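Local coordinates for protein DyP (Bjerkandera adusta, PDB 3VXJ) that binds heme b and 2,6-dimethoxyphenol and probably works as a dye-decolorizing peroxidase, at residues A258-R263 / E391-Q396; R400-L405 / F414-F419; F291-T296 / H308-N313. All blocks are in the same frame, centred on the assembly; numbering follows the deposited sequence.

Contact 1. Residues A258-R263 / E391-Q396. With HEM (protoporphyrin IX containing Fe), chain B.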
loop_
_atom_site.group_PDB
_atom_site.type_symbol
_atom_site.label_atom_id
_atom_site.label_comp_id
_atom_site.label_asym_id
_atom_site.label_seq_id
_atom_site.Cartn_x
_atom_site.Cartn_y
_atom_site.Cartn_z
ATOM N N ALA A 258 -3.775 -6.863 -17.645
ATOM C CA ALA A 258 -4.794 -5.862 -17.316
ATOM C C ALA A 258 -6.031 -6.464 -16.657
ATOM O O ALA A 258 -6.629 -5.847 -15.775
ATOM C CB ALA A 258 -5.174 -5.039 -18.562
ATOM N N ARG A 259 -6.412 -7.662 -17.081
ATOM C CA ARG A 259 -7.550 -8.373 -16.501
ATOM C C ARG A 259 -7.267 -8.791 -15.055
ATOM O O ARG A 259 -8.172 -8.794 -14.207
ATOM C CB ARG A 259 -7.894 -9.596 -17.359
ATOM C CG ARG A 259 -8.393 -9.259 -18.761
ATOM C CD ARG A 259 -9.802 -8.731 -18.743
ATOM N NE ARG A 259 -10.756 -9.807 -18.497
ATOM C CZ ARG A 259 -12.073 -9.628 -18.453
ATOM N NH1 ARG A 259 -12.593 -8.427 -18.641
ATOM N NH2 ARG A 259 -12.868 -10.658 -18.230
ATOM N N MET A 260 -6.014 -9.141 -14.777
ATOM C CA MET A 260 -5.613 -9.521 -13.426
ATOM C C MET A 260 -5.654 -8.324 -12.481
ATOM O O MET A 260 -6.062 -8.455 -11.320
ATOM C CB MET A 260 -4.225 -10.162 -13.442
ATOM C CG MET A 260 -4.220 -11.509 -14.141
ATOM S SD MET A 260 -2.580 -12.070 -14.663
ATOM C CE MET A 260 -1.908 -12.596 -13.107
ATOM N N PHE A 261 -5.245 -7.154 -12.973
ATOM C CA PHE A 261 -5.206 -5.961 -12.124
ATOM C C PHE A 261 -6.510 -5.191 -12.060
ATOM O O PHE A 261 -6.834 -4.589 -11.020
ATOM C CB PHE A 261 -4.079 -5.013 -12.538
ATOM C CG PHE A 261 -2.782 -5.304 -11.842
ATOM C CD1 PHE A 261 -2.568 -4.846 -10.541
ATOM C CD2 PHE A 261 -1.794 -6.056 -12.462
ATOM C CE1 PHE A 261 -1.384 -5.133 -9.875
ATOM C CE2 PHE A 261 -0.598 -6.339 -11.800
ATOM C CZ PHE A 261 -0.394 -5.873 -10.510
ATOM N N GLY A 262 -7.248 -5.194 -13.170
ATOM C CA GLY A 262 -8.394 -4.303 -13.355
ATOM C C GLY A 262 -8.036 -2.954 -13.968
ATOM O O GLY A 262 -8.919 -2.103 -14.155
ATOM N N ARG A 263 -6.755 -2.751 -14.280
ATOM C CA ARG A 263 -6.266 -1.581 -15.008
ATOM C C ARG A 263 -5.196 -2.029 -15.975
ATOM O O ARG A 263 -4.456 -2.969 -15.701
ATOM C CB ARG A 263 -5.649 -0.546 -14.064
ATOM C CG ARG A 263 -6.609 0.151 -13.122
ATOM C CD ARG A 263 -5.887 1.250 -12.374
ATOM N NE ARG A 263 -6.784 1.910 -11.428
ATOM C CZ ARG A 263 -7.566 2.954 -11.697
ATOM N NH1 ARG A 263 -7.520 3.571 -12.874
ATOM N NH2 ARG A 263 -8.363 3.419 -10.738
ATOM N N GLU A 391 -7.842 -13.443 -5.616
ATOM C CA GLU A 391 -7.254 -12.305 -6.304
ATOM C C GLU A 391 -5.850 -12.712 -6.799
ATOM O O GLU A 391 -5.012 -13.138 -5.997
ATOM C CB GLU A 391 -7.204 -11.124 -5.342
ATOM C CG GLU A 391 -7.065 -9.769 -6.016
ATOM C CD GLU A 391 -5.667 -9.520 -6.519
ATOM O OE1 GLU A 391 -4.792 -9.196 -5.682
ATOM O OE2 GLU A 391 -5.445 -9.645 -7.753
ATOM N N PRO A 392 -5.597 -12.608 -8.118
ATOM C CA PRO A 392 -4.354 -13.171 -8.666
ATOM C C PRO A 392 -3.054 -12.475 -8.268
ATOM O O PRO A 392 -2.005 -13.119 -8.329
ATOM C CB PRO A 392 -4.560 -13.084 -10.185
ATOM C CG PRO A 392 -5.581 -11.983 -10.363
ATOM C CD PRO A 392 -6.506 -12.145 -9.184
ATOM N N ILE A 393 -3.099 -11.198 -7.883
ATOM C CA ILE A 393 -1.882 -10.481 -7.524
ATOM C C ILE A 393 -1.464 -10.753 -6.079
ATOM O O ILE A 393 -0.332 -11.190 -5.842
ATOM C CB ILE A 393 -2.005 -8.971 -7.839
ATOM C CG1 ILE A 393 -2.412 -8.754 -9.315
ATOM C CG2 ILE A 393 -0.713 -8.216 -7.507
ATOM C CD1 ILE A 393 -1.563 -9.507 -10.363
ATOM N N ILE A 394 -2.358 -10.516 -5.116
ATOM C CA ILE A 394 -1.989 -10.697 -3.700
ATOM C C ILE A 394 -2.877 -11.652 -2.896
ATOM O O ILE A 394 -2.662 -11.822 -1.709
ATOM C CB ILE A 394 -1.731 -9.349 -2.928
ATOM C CG1 ILE A 394 -2.826 -8.316 -3.180
ATOM C CG2 ILE A 394 -0.348 -8.783 -3.278
ATOM C CD1 ILE A 394 -4.098 -8.561 -2.390
ATOM N N GLY A 395 -3.855 -12.295 -3.526
ATOM C CA GLY A 395 -4.653 -13.305 -2.822
ATOM C C GLY A 395 -3.788 -14.484 -2.406
ATOM O O GLY A 395 -2.939 -14.946 -3.176
ATOM N N GLN A 396 -3.990 -15.000 -1.196
ATOM C CA GLN A 396 -3.063 -16.024 -0.682
ATOM C C GLN A 396 -3.597 -17.439 -0.445
ATOM O O GLN A 396 -2.823 -18.370 -0.181
ATOM C CB GLN A 396 -2.265 -15.487 0.500
ATOM C CG GLN A 396 -1.269 -14.435 0.036
ATOM C CD GLN A 396 -0.229 -14.116 1.064
ATOM O OE1 GLN A 396 0.969 -14.257 0.807
ATOM N NE2 GLN A 396 -0.664 -13.679 2.238
HETATM C CHA HEM B . -4.545 -0.482 -6.364
HETATM C CHB HEM B . -0.462 -2.866 -7.366
HETATM C CHC HEM B . -0.594 -5.008 -3.032
HETATM C CHD HEM B . -4.660 -2.609 -1.989
HETATM C C1A HEM B . -3.450 -0.966 -7.025
HETATM C C2A HEM B . -3.081 -0.643 -8.385
HETATM C C3A HEM B . -1.951 -1.318 -8.662
HETATM C C4A HEM B . -1.565 -2.052 -7.479
HETATM C CMA HEM B . -1.154 -1.309 -9.980
HETATM C CAA HEM B . -3.908 0.254 -9.332
HETATM C CBA HEM B . -3.585 1.748 -9.264
HETATM C CGA HEM B . -4.085 2.430 -8.012
HETATM O O1A HEM B . -5.308 2.617 -7.838
HETATM O O2A HEM B . -3.224 2.826 -7.178
HETATM C C1B HEM B . -0.127 -3.646 -6.277
HETATM C C2B HEM B . 1.033 -4.505 -6.175
HETATM C C3B HEM B . 0.999 -5.097 -4.967
HETATM C C4B HEM B . -0.178 -4.611 -4.279
HETATM C CMB HEM B . 2.077 -4.683 -7.300
HETATM C CAB HEM B . 2.010 -6.088 -4.351
HETATM C CBB HEM B . 3.283 -6.143 -4.750
HETATM C C1C HEM B . -1.731 -4.578 -2.396
HETATM C C2C HEM B . -2.206 -5.040 -1.105
HETATM C C3C HEM B . -3.343 -4.386 -0.822
HETATM C C4C HEM B . -3.608 -3.488 -1.926
HETATM C CMC HEM B . -1.482 -6.091 -0.243
HETATM C CAC HEM B . -4.247 -4.496 0.434
HETATM C CBC HEM B . -4.462 -5.668 1.048
HETATM C C1D HEM B . -4.951 -1.777 -3.040
HETATM C C2D HEM B . -6.007 -0.796 -3.012
HETATM C C3D HEM B . -5.980 -0.151 -4.362
HETATM C C4D HEM B . -4.907 -0.792 -5.081
HETATM C CMD HEM B . -6.995 -0.452 -1.885
HETATM C CAD HEM B . -6.947 0.950 -4.823
HETATM C CBD HEM B . -8.237 0.267 -5.266
HETATM C CGD HEM B . -9.275 1.268 -5.696
HETATM O O1D HEM B . -9.820 1.101 -6.821
HETATM O O2D HEM B . -9.565 2.219 -4.935
HETATM N NA HEM B . -2.521 -1.840 -6.518
HETATM N NB HEM B . -0.873 -3.757 -5.110
HETATM N NC HEM B . -2.635 -3.660 -2.879
HETATM N ND HEM B . -4.294 -1.731 -4.268
HETATM FE FE HEM B . -2.613 -2.805 -4.719
HETATM O O HOH W 1 -1.555 -1.260 -4.037
#
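Ile393 lies across one face of the Phe261 ring. Its CG1 sits almost over the ring centre, 3.8 Å from the centroid of Phe261 and 13° off the ring normal, which makes a CH-pi contact. The two ends of the isoleucine reach to different parts of the ring. CD1 comes down near the rim, 3.6 Å from CE2 of Phe261, and CG2 lies nearer CZ and CE1. CG1 is beside the backbone N of Ile393 (chi1 -54°), which places the ethyl branch over the ring. CD1 also fits a hollow in helix 249-261. One wall of the hollow is the Phe261 ring; the other is Met260, whose CB lies 4.1 Å from CD1 of Ile393. The thioether chain of Met260 bends at its last torsion (chi3 76°) and brings CE round to both CD1 of Ile393 and CB of Pro392. The CG corner of the proline ring rests against the start of the same side chain, 3.8 Å from CB of Met260. The contact lies on the proximal side of the heme in the C-terminal half of the DyP fold, where the last turn of helix 249-261 meets the loop after helix 367-375. The edge of the Phe261 ring faces the porphyrin, with CE1 3.5 Å from the methine carbon CHB of the heme. Further along the loop, CG2 of Ile394 packs 3.7 Å from CAB of the heme. The Glu391 side chain bends at chi2 and folds back onto the backbone of its own loop. OE2 takes the N-H of Ile393 at 2.8 Å, while OE1 takes that of Ile394, and both donors come from above the carboxylate plane. OE1 has a second partner in ND1 of His308, the axial iron ligand.

Contact 2. Residues R400-L405 / F414-F419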
loop_
_atom_site.group_PDB
_atom_site.type_symbol
_atom_site.label_atom_id
_atom_site.label_comp_id
_atom_site.label_asym_id
_atom_site.label_seq_id
_atom_site.Cartn_x
_atom_site.Cartn_y
_atom_site.Cartn_z
ATOM N N ARG A 400 -4.752 -21.096 -5.746
ATOM C CA ARG A 400 -4.921 -19.706 -6.194
ATOM C C ARG A 400 -5.691 -19.671 -7.513
ATOM O O ARG A 400 -5.159 -19.281 -8.567
ATOM C CB ARG A 400 -3.567 -18.999 -6.347
ATOM C CG ARG A 400 -2.705 -18.996 -5.095
ATOM C CD ARG A 400 -1.501 -18.089 -5.243
ATOM N NE ARG A 400 -1.868 -16.687 -5.092
ATOM C CZ ARG A 400 -1.873 -15.772 -6.067
ATOM N NH1 ARG A 400 -1.509 -16.065 -7.304
ATOM N NH2 ARG A 400 -2.220 -14.535 -5.785
ATOM N N THR A 401 -6.951 -20.086 -7.453
ATOM C CA THR A 401 -7.773 -20.206 -8.646
ATOM C C THR A 401 -8.678 -18.990 -8.771
ATOM O O THR A 401 -9.365 -18.613 -7.817
ATOM C CB THR A 401 -8.566 -21.528 -8.625
ATOM O OG1 THR A 401 -7.632 -22.606 -8.516
ATOM C CG2 THR A 401 -9.378 -21.707 -9.898
ATOM N N VAL A 402 -8.658 -18.372 -9.951
ATOM C CA VAL A 402 -9.514 -17.230 -10.249
ATOM C C VAL A 402 -10.283 -17.465 -11.555
ATOM O O VAL A 402 -9.738 -18.004 -12.515
ATOM C CB VAL A 402 -8.698 -15.905 -10.295
ATOM C CG1 VAL A 402 -7.673 -15.919 -11.426
ATOM C CG2 VAL A 402 -9.618 -14.690 -10.388
ATOM N N GLY A 403 -11.544 -17.039 -11.590
ATOM C CA GLY A 403 -12.353 -17.203 -12.787
ATOM C C GLY A 403 -12.424 -15.921 -13.588
ATOM O O GLY A 403 -11.973 -14.855 -13.147
ATOM N N GLY A 404 -13.008 -16.026 -14.772
ATOM C CA GLY A 404 -13.433 -14.862 -15.520
ATOM C C GLY A 404 -12.379 -14.000 -16.168
ATOM O O GLY A 404 -12.714 -12.966 -16.728
ATOM N N LEU A 405 -11.117 -14.416 -16.136
ATOM C CA LEU A 405 -10.063 -13.601 -16.750
ATOM C C LEU A 405 -10.198 -13.488 -18.271
ATOM O O LEU A 405 -9.822 -12.471 -18.847
ATOM C CB LEU A 405 -8.665 -14.100 -16.361
ATOM C CG LEU A 405 -8.284 -14.127 -14.875
ATOM C CD1 LEU A 405 -6.812 -14.504 -14.732
ATOM C CD2 LEU A 405 -8.586 -12.807 -14.163
ATOM N N PHE A 414 -8.294 -19.910 -13.980
ATOM C CA PHE A 414 -6.852 -19.803 -14.064
ATOM C C PHE A 414 -6.289 -20.099 -12.676
ATOM O O PHE A 414 -6.742 -19.514 -11.687
ATOM C CB PHE A 414 -6.453 -18.387 -14.517
ATOM C CG PHE A 414 -6.821 -18.066 -15.948
ATOM C CD1 PHE A 414 -5.829 -17.909 -16.914
ATOM C CD2 PHE A 414 -8.155 -17.891 -16.325
ATOM C CE1 PHE A 414 -6.154 -17.600 -18.232
ATOM C CE2 PHE A 414 -8.493 -17.597 -17.651
ATOM C CZ PHE A 414 -7.488 -17.448 -18.601
ATOM N N THR A 415 -5.330 -21.014 -12.596
ATOM C CA THR A 415 -4.611 -21.249 -11.345
ATOM C C THR A 415 -3.266 -20.542 -11.463
ATOM O O THR A 415 -2.411 -20.905 -12.272
ATOM C CB THR A 415 -4.477 -22.748 -11.016
ATOM O OG1 THR A 415 -5.786 -23.316 -10.869
ATOM C CG2 THR A 415 -3.707 -22.951 -9.711
ATOM N N VAL A 416 -3.101 -19.505 -10.655
ATOM C CA VAL A 416 -2.050 -18.522 -10.875
ATOM C C VAL A 416 -0.929 -18.731 -9.850
ATOM O O VAL A 416 -1.185 -18.719 -8.647
ATOM C CB VAL A 416 -2.639 -17.094 -10.777
ATOM C CG1 VAL A 416 -1.577 -16.047 -11.076
ATOM C CG2 VAL A 416 -3.826 -16.934 -11.734
ATOM N N PRO A 417 0.318 -18.937 -10.318
ATOM C CA PRO A 417 1.433 -18.985 -9.363
ATOM C C PRO A 417 1.506 -17.684 -8.566
ATOM O O PRO A 417 1.148 -16.625 -9.087
ATOM C CB PRO A 417 2.668 -19.090 -10.267
ATOM C CG PRO A 417 2.173 -19.641 -11.549
ATOM C CD PRO A 417 0.779 -19.096 -11.708
ATOM N N LEU A 418 1.974 -17.749 -7.322
ATOM C CA LEU A 418 2.142 -16.531 -6.535
ATOM C C LEU A 418 3.367 -15.759 -7.025
ATOM O O LEU A 418 4.482 -16.287 -7.034
ATOM C CB LEU A 418 2.253 -16.855 -5.042
ATOM C CG LEU A 418 2.215 -15.679 -4.049
ATOM C CD1 LEU A 418 0.963 -14.804 -4.160
ATOM C CD2 LEU A 418 2.383 -16.184 -2.612
ATOM N N PHE A 419 3.152 -14.516 -7.452
ATOM C CA PHE A 419 4.233 -13.670 -7.959
ATOM C C PHE A 419 4.651 -12.588 -6.963
ATOM O O PHE A 419 5.557 -11.788 -7.244
ATOM C CB PHE A 419 3.828 -12.997 -9.272
ATOM C CG PHE A 419 3.368 -13.946 -10.336
ATOM C CD1 PHE A 419 4.229 -14.910 -10.846
ATOM C CD2 PHE A 419 2.086 -13.849 -10.849
ATOM C CE1 PHE A 419 3.803 -15.791 -11.848
ATOM C CE2 PHE A 419 1.648 -14.726 -11.853
ATOM C CZ PHE A 419 2.508 -15.691 -12.344
#
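Val402 and Phe414 face each other as a hydrogen-bonded antiparallel pair, with both N-H groups 2.8 Å from the opposite O: Val402 N to Phe414 O, and Phe414 N to Val402 O. Beside them Thr401 and Thr415 form the non-hydrogen-bonded pair, with CA atoms 4.3 Å apart. The next bond, from Val416 N to Arg400 O, is also nearly straight. These strands, 401-403 and 413-415, make a beta hairpin that is a separate two-stranded sheet. Thr401 and Thr415 point to one face, where their OG1 atoms share a hydrogen bond of 3.1 Å. Val402 and Phe414 point to the other face. There Leu405 lays its CB over the Phe414 ring, toward the rim, 4.1 Å from the centroid. Helices 227-236 and 249-261 pack against this apolar side through Tyr233, Leu256 and Met260. Arg400 bends at chi3 (77°), and its guanidinium turns back over the loop that follows strand 413-415. NH1 donates to Val416 O at 3.0 Å, from above the carbonyl plane, while CD1 of Leu418 rests on one guanidinium face. NH2 bonds to the carbonyls of Gly395 and Pro392 in the heme-side loop. A leucine in its place would probably leave those carbonyls and Val416 O without their donor, and the hairpin less firmly tied to that loop.

Contact 3. Residues F291-T296 / H308-N313. With HEM (protoporphyrin IX containing Fe), chain B; 3DM (2,6-dimethoxyphenol), chain D.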
loop_
_atom_site.group_PDB
_atom_site.type_symbol
_atom_site.label_atom_id
_atom_site.label_comp_id
_atom_site.label_asym_id
_atom_site.label_seq_id
_atom_site.Cartn_x
_atom_site.Cartn_y
_atom_site.Cartn_z
ATOM N N PHE A 291 -15.526 5.340 -12.348
ATOM C CA PHE A 291 -16.211 4.087 -12.652
ATOM C C PHE A 291 -16.543 3.438 -11.323
ATOM O O PHE A 291 -15.909 3.741 -10.299
ATOM C CB PHE A 291 -15.326 3.149 -13.490
ATOM C CG PHE A 291 -14.079 2.683 -12.774
ATOM C CD1 PHE A 291 -14.061 1.474 -12.074
ATOM C CD2 PHE A 291 -12.939 3.474 -12.762
ATOM C CE1 PHE A 291 -12.914 1.056 -11.395
ATOM C CE2 PHE A 291 -11.782 3.060 -12.079
ATOM C CZ PHE A 291 -11.783 1.850 -11.400
ATOM N N ASP A 292 -17.519 2.540 -11.324
ATOM C CA ASP A 292 -17.935 1.911 -10.072
ATOM C C ASP A 292 -18.385 0.455 -10.208
ATOM O O ASP A 292 -18.931 -0.097 -9.264
ATOM C CB ASP A 292 -19.019 2.747 -9.367
ATOM C CG ASP A 292 -20.295 2.893 -10.193
ATOM O OD1 ASP A 292 -20.399 2.276 -11.274
ATOM O OD2 ASP A 292 -21.203 3.632 -9.751
ATOM N N TYR A 293 -18.149 -0.145 -11.378
ATOM C CA TYR A 293 -18.598 -1.507 -11.728
ATOM C C TYR A 293 -20.112 -1.641 -11.916
ATOM O O TYR A 293 -20.590 -2.743 -12.170
ATOM C CB TYR A 293 -18.051 -2.605 -10.769
ATOM C CG TYR A 293 -16.573 -2.475 -10.499
ATOM C CD1 TYR A 293 -15.656 -2.573 -11.542
ATOM C CD2 TYR A 293 -16.089 -2.231 -9.207
ATOM C CE1 TYR A 293 -14.302 -2.425 -11.314
ATOM C CE2 TYR A 293 -14.727 -2.084 -8.967
ATOM C CZ TYR A 293 -13.843 -2.183 -10.034
ATOM O OH TYR A 293 -12.487 -2.027 -9.852
ATOM N N SER A 294 -20.866 -0.537 -11.832
ATOM C CA SER A 294 -22.329 -0.616 -11.993
ATOM C C SER A 294 -22.741 -1.099 -13.382
ATOM O O SER A 294 -23.855 -1.590 -13.563
ATOM C CB SER A 294 -23.021 0.708 -11.667
ATOM O OG SER A 294 -22.672 1.701 -12.598
ATOM N N ASP A 295 -21.831 -0.986 -14.349
ATOM C CA ASP A 295 -22.062 -1.495 -15.700
ATOM C C ASP A 295 -21.617 -2.954 -15.903
ATOM O O ASP A 295 -21.623 -3.450 -17.032
ATOM C CB ASP A 295 -21.364 -0.590 -16.727
ATOM C CG ASP A 295 -19.835 -0.620 -16.617
ATOM O OD1 ASP A 295 -19.303 -1.309 -15.723
ATOM O OD2 ASP A 295 -19.168 0.055 -17.439
ATOM N N THR A 296 -21.192 -3.616 -14.826
ATOM C CA THR A 296 -20.650 -4.968 -14.921
ATOM C C THR A 296 -20.832 -5.746 -13.606
ATOM O O THR A 296 -19.989 -6.558 -13.212
ATOM C CB THR A 296 -19.158 -4.953 -15.429
ATOM O OG1 THR A 296 -18.718 -6.283 -15.741
ATOM C CG2 THR A 296 -18.209 -4.295 -14.420
ATOM N N HIS A 308 -7.543 -7.347 -9.113
ATOM C CA HIS A 308 -6.943 -6.720 -7.942
ATOM C C HIS A 308 -7.721 -5.521 -7.420
ATOM O O HIS A 308 -8.087 -5.497 -6.246
ATOM C CB HIS A 308 -5.489 -6.329 -8.239
ATOM C CG HIS A 308 -4.773 -5.712 -7.074
ATOM N ND1 HIS A 308 -4.415 -6.434 -5.954
ATOM C CD2 HIS A 308 -4.343 -4.445 -6.858
ATOM C CE1 HIS A 308 -3.807 -5.637 -5.093
ATOM N NE2 HIS A 308 -3.735 -4.424 -5.624
ATOM N N VAL A 309 -7.953 -4.517 -8.267
ATOM C CA VAL A 309 -8.561 -3.281 -7.761
ATOM C C VAL A 309 -10.017 -3.478 -7.359
ATOM O O VAL A 309 -10.507 -2.797 -6.449
ATOM C CB VAL A 309 -8.395 -2.079 -8.730
ATOM C CG1 VAL A 309 -6.914 -1.765 -8.942
ATOM C CG2 VAL A 309 -9.097 -2.311 -10.051
ATOM N N ARG A 310 -10.695 -4.417 -8.011
ATOM C CA ARG A 310 -12.091 -4.716 -7.686
ATOM C C ARG A 310 -12.226 -5.468 -6.359
ATOM O O ARG A 310 -13.165 -5.235 -5.606
ATOM C CB ARG A 310 -12.751 -5.495 -8.822
ATOM C CG ARG A 310 -14.244 -5.704 -8.654
ATOM C CD ARG A 310 -14.832 -6.157 -9.971
ATOM N NE ARG A 310 -16.285 -6.268 -9.887
ATOM C CZ ARG A 310 -17.085 -6.536 -10.918
ATOM N NH1 ARG A 310 -16.571 -6.787 -12.126
ATOM N NH2 ARG A 310 -18.401 -6.575 -10.735
ATOM N N LYS A 311 -11.268 -6.340 -6.068
ATOM C CA LYS A 311 -11.199 -7.019 -4.775
ATOM C C LYS A 311 -10.864 -6.078 -3.626
ATOM O O LYS A 311 -11.439 -6.174 -2.544
ATOM C CB LYS A 311 -10.176 -8.140 -4.828
ATOM C CG LYS A 311 -10.643 -9.356 -5.623
ATOM C CD LYS A 311 -11.575 -10.266 -4.817
ATOM C CE LYS A 311 -11.275 -11.729 -5.087
ATOM N NZ LYS A 311 -11.958 -12.623 -4.108
ATOM N N THR A 312 -9.941 -5.151 -3.855
ATOM C CA THR A 312 -9.475 -4.296 -2.763
ATOM C C THR A 312 -10.356 -3.066 -2.569
ATOM O O THR A 312 -10.394 -2.512 -1.473
ATOM C CB THR A 312 -8.010 -3.887 -2.925
ATOM O OG1 THR A 312 -7.878 -3.119 -4.135
ATOM C CG2 THR A 312 -7.085 -5.120 -2.963
ATOM N N ASN A 313 -11.071 -2.667 -3.622
ATOM C CA ASN A 313 -12.133 -1.676 -3.522
ATOM C C ASN A 313 -13.307 -2.072 -4.409
ATOM O O ASN A 313 -13.331 -1.755 -5.602
ATOM C CB ASN A 313 -11.645 -0.274 -3.888
ATOM C CG ASN A 313 -12.761 0.763 -3.830
ATOM O OD1 ASN A 313 -13.878 0.480 -3.364
ATOM N ND2 ASN A 313 -12.473 1.965 -4.330
HETATM C CHA HEM B . -4.545 -0.482 -6.364
HETATM C CHB HEM B . -0.462 -2.866 -7.366
HETATM C CHC HEM B . -0.594 -5.008 -3.032
HETATM C CHD HEM B . -4.660 -2.609 -1.989
HETATM C C1A HEM B . -3.450 -0.966 -7.025
HETATM C C2A HEM B . -3.081 -0.643 -8.385
HETATM C C3A HEM B . -1.951 -1.318 -8.662
HETATM C C4A HEM B . -1.565 -2.052 -7.479
HETATM C CMA HEM B . -1.154 -1.309 -9.980
HETATM C CAA HEM B . -3.908 0.254 -9.332
HETATM C CBA HEM B . -3.585 1.748 -9.264
HETATM C CGA HEM B . -4.085 2.430 -8.012
HETATM O O1A HEM B . -5.308 2.617 -7.838
HETATM O O2A HEM B . -3.224 2.826 -7.178
HETATM C C1B HEM B . -0.127 -3.646 -6.277
HETATM C C2B HEM B . 1.033 -4.505 -6.175
HETATM C C3B HEM B . 0.999 -5.097 -4.967
HETATM C C4B HEM B . -0.178 -4.611 -4.279
HETATM C CMB HEM B . 2.077 -4.683 -7.300
HETATM C CAB HEM B . 2.010 -6.088 -4.351
HETATM C CBB HEM B . 3.283 -6.143 -4.750
HETATM C C1C HEM B . -1.731 -4.578 -2.396
HETATM C C2C HEM B . -2.206 -5.040 -1.105
HETATM C C3C HEM B . -3.343 -4.386 -0.822
HETATM C C4C HEM B . -3.608 -3.488 -1.926
HETATM C CMC HEM B . -1.482 -6.091 -0.243
HETATM C CAC HEM B . -4.247 -4.496 0.434
HETATM C CBC HEM B . -4.462 -5.668 1.048
HETATM C C1D HEM B . -4.951 -1.777 -3.040
HETATM C C2D HEM B . -6.007 -0.796 -3.012
HETATM C C3D HEM B . -5.980 -0.151 -4.362
HETATM C C4D HEM B . -4.907 -0.792 -5.081
HETATM C CMD HEM B . -6.995 -0.452 -1.885
HETATM C CAD HEM B . -6.947 0.950 -4.823
HETATM C CBD HEM B . -8.237 0.267 -5.266
HETATM C CGD HEM B . -9.275 1.268 -5.696
HETATM O O1D HEM B . -9.820 1.101 -6.821
HETATM O O2D HEM B . -9.565 2.219 -4.935
HETATM N NA HEM B . -2.521 -1.840 -6.518
HETATM N NB HEM B . -0.873 -3.757 -5.110
HETATM N NC HEM B . -2.635 -3.660 -2.879
HETATM N ND HEM B . -4.294 -1.731 -4.268
HETATM FE FE HEM B . -2.613 -2.805 -4.719
HETATM O O1 3DM D . -15.008 3.779 -3.965
HETATM C C1 3DM D . -16.351 3.548 -4.175
HETATM C C2 3DM D . -17.106 2.781 -3.280
HETATM O O2 3DM D . -16.485 2.247 -2.180
HETATM C C7 3DM D . -17.149 1.176 -1.492
HETATM C C3 3DM D . -18.471 2.587 -3.537
HETATM C C4 3DM D . -19.063 3.127 -4.683
HETATM C C5 3DM D . -18.311 3.894 -5.567
HETATM C C6 3DM D . -16.955 4.098 -5.312
HETATM O O3 3DM D . -16.162 4.837 -6.146
HETATM C C8 3DM D . -16.685 5.137 -7.467
HETATM O O HOH W 2 -11.945 -0.606 -7.608
HETATM O O HOH W 1 -1.555 -1.260 -4.037
#
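Tyr293 stacks flat on the guanidinium of Arg310, in a buried contact between a loop and the short helix 308-312. This is the proximal heme helix of the DyP C-terminal domain; His308 at its start binds the iron through NE2 at 2.2 Å. The ring and guanidinium planes are only 4° apart. Their centres are offset, because CD of Arg310, rather than the charged group, sits over the ring centre, 3.9 Å from the Tyr293 centroid. The arginine is extended throughout, with CG opposite the backbone N across the first torsion (chi1 -173°). This carries its end along the ring and out to Thr296. There NH2 donates to Thr296 O at 2.9 Å, in the guanidinium plane but above the plane of the carbonyl. NE forms a salt bridge with Asp317, so the flat group is held at its edge as well as on one face. The hydroxyl end of Tyr293 wedges against the helix, with OH 3.4 Å from CG2 of Val309. That OH shares a hydrogen bond of 2.7 Å with a water, which also lies within bonding distance of propionate O1D and Asn313 O. Tyr293 lies within an Asx turn, in which OD1 of Asp292 accepts from the backbone N of Ser294. CB of Asp292 touches the dimethoxyphenol. Asn313, just past the helix, joins both ligands: its ND2 donates to propionate O2D at 3.0 Å and to O1 of 2,6-dimethoxyphenol at 3.1 Å.

Contacts 1 and 3 both touch the heme, while contact 2 lies further out. Contact 3 is nested within the chain loop that contact 1 closes; contact 2 follows both. Contacts 1 and 2 have centres about 8 Å apart and also meet where Arg259 NH2 reaches Gly404 O. The centres of contacts 1 and 3 are about 12 Å apart, and the two join where Met260 O meets His308 N. Helix 249-261 is the common element: it leads into contact 1, touches the hairpin of contact 2, and its last residues are hydrogen-bonded through the backbone to the start of helix 308-312. Contacts 2 and 3, about 18 Å apart between centres, do not touch, so contact 1 bridges hairpin and iron-binding helix.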